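Local coordinates for protein five-membered-cyclitol-phosphate synthase (Streptomyces citricolor, PDB 6K96) that belongs to the myo-inositol-1-phosphate synthase family and binds nicotinamide-adenine-dinucleotide, at residues 321-326 against 334-339. Numbering follows the deposited sequence.
Sequences AAVKVL and PSYTSE
Val-323 meets the ring of Tyr-336 in a CH-pi contact that joins residues 321-326, which begin in a 3-10 segment, to the residues that lead into helix 338-353, a worked example of how a methyl group set over an aromatic face helps join two parts of one loop. The apolar part comes first. Methyl CG2 of Val-323 stands 3.7 Å from the centroid of the Tyr-336 ring and 15° off its normal, leaning toward the CD2 and CE2 side. CG1, anti to the backbone N (chi1 167°), reaches the base of the same side chain, lying 4.0 Å from CB of Tyr-336. On the opposite ring face sits OG of Ser-335, so the ring is sandwiched, while its hydroxyl OH donates a hydrogen bond to the backbone O of Ala-330. Phe-318 touches both Val-323 and Tyr-336, and Val-341 of helix 338-353 also packs on the valine.

The polar part lies nearer the surface, where Thr-337 caps the helix with its side chain and the extended chain of Lys-324 runs out to the first turn. There, NZ of Lys-324 makes a weak hydrogen bond of 3.3 Å to OG of Ser-338.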
# COMPACT_ATOMS: atom_id res chain seq x y z
N ALA B 321 27.23 -24.68 9.08
CA ALA B 321 26.43 -23.75 9.90
C ALA B 321 26.20 -22.46 9.12
O ALA B 321 25.40 -21.65 9.55
CB ALA B 321 27.12 -23.43 11.20
N ALA B 322 26.96 -22.19 8.07
CA ALA B 322 26.91 -20.90 7.35
C ALA B 322 25.85 -20.94 6.27
O ALA B 322 25.60 -19.89 5.66
CB ALA B 322 28.25 -20.59 6.76
N VAL B 323 25.23 -22.09 6.03
CA VAL B 323 24.50 -22.33 4.75
C VAL B 323 23.26 -21.42 4.69
O VAL B 323 23.01 -20.76 3.65
CB VAL B 323 24.22 -23.83 4.55
CG1 VAL B 323 23.22 -24.10 3.44
CG2 VAL B 323 25.50 -24.58 4.30
N LYS B 324 22.48 -21.34 5.75
CA LYS B 324 21.17 -20.64 5.64
C LYS B 324 21.38 -19.14 5.40
O LYS B 324 20.41 -18.52 4.91
CB LYS B 324 20.30 -20.91 6.87
CG LYS B 324 19.68 -22.29 6.87
CD LYS B 324 18.33 -22.40 7.58
CE LYS B 324 17.61 -23.68 7.18
NZ LYS B 324 16.62 -24.15 8.19
N VAL B 325 22.56 -18.58 5.70
CA VAL B 325 22.76 -17.11 5.57
C VAL B 325 23.62 -16.75 4.34
O VAL B 325 24.09 -15.59 4.26
CB VAL B 325 23.32 -16.51 6.87
CG1 VAL B 325 22.36 -16.72 8.02
CG2 VAL B 325 24.68 -17.06 7.21
N LEU B 326 23.76 -17.68 3.38
CA LEU B 326 24.59 -17.48 2.16
C LEU B 326 23.73 -17.78 0.93
O LEU B 326 22.94 -18.77 0.99
CB LEU B 326 25.79 -18.43 2.18
CG LEU B 326 26.95 -18.02 3.08
CD1 LEU B 326 28.02 -19.09 3.10
CD2 LEU B 326 27.55 -16.70 2.69
N PRO B 334 21.67 -27.40 -2.76
CA PRO B 334 21.10 -28.73 -2.99
C PRO B 334 21.76 -29.86 -2.17
O PRO B 334 21.07 -30.84 -1.92
CB PRO B 334 21.29 -28.94 -4.50
CG PRO B 334 21.38 -27.55 -5.10
CD PRO B 334 21.99 -26.69 -4.02
N SER B 335 23.04 -29.73 -1.77
CA SER B 335 23.78 -30.75 -0.97
C SER B 335 23.66 -30.52 0.55
O SER B 335 24.49 -31.08 1.29
CB SER B 335 25.22 -30.77 -1.37
OG SER B 335 25.91 -29.67 -0.78
N TYR B 336 22.68 -29.74 1.04
CA TYR B 336 22.52 -29.42 2.48
C TYR B 336 21.03 -29.38 2.87
O TYR B 336 20.25 -28.79 2.08
CB TYR B 336 23.15 -28.09 2.87
CG TYR B 336 24.65 -27.97 2.70
CD1 TYR B 336 25.56 -28.64 3.50
CD2 TYR B 336 25.15 -27.08 1.76
CE1 TYR B 336 26.93 -28.44 3.36
CE2 TYR B 336 26.51 -26.89 1.59
CZ TYR B 336 27.40 -27.58 2.38
OH TYR B 336 28.70 -27.32 2.10
N THR B 337 20.71 -30.02 4.01
CA THR B 337 19.38 -30.04 4.70
C THR B 337 19.45 -29.14 5.93
O THR B 337 20.58 -28.78 6.28
CB THR B 337 18.98 -31.46 5.13
OG1 THR B 337 19.86 -31.95 6.15
CG2 THR B 337 18.95 -32.43 3.97
N SER B 338 18.32 -28.87 6.62
CA SER B 338 18.27 -28.01 7.85
C SER B 338 19.09 -28.66 8.96
O SER B 338 19.65 -27.93 9.79
CB SER B 338 16.88 -27.76 8.36
OG SER B 338 16.03 -27.29 7.33
N GLU B 339 19.09 -29.99 8.97
CA GLU B 339 19.80 -30.81 9.99
C GLU B 339 21.30 -30.71 9.74
O GLU B 339 22.02 -30.59 10.73
CB GLU B 339 19.24 -32.23 10.02
CG GLU B 339 18.14 -32.37 11.06
CD GLU B 339 17.27 -33.61 10.88
OE1 GLU B 339 17.10 -34.01 9.70
OE2 GLU B 339 16.77 -34.18 11.91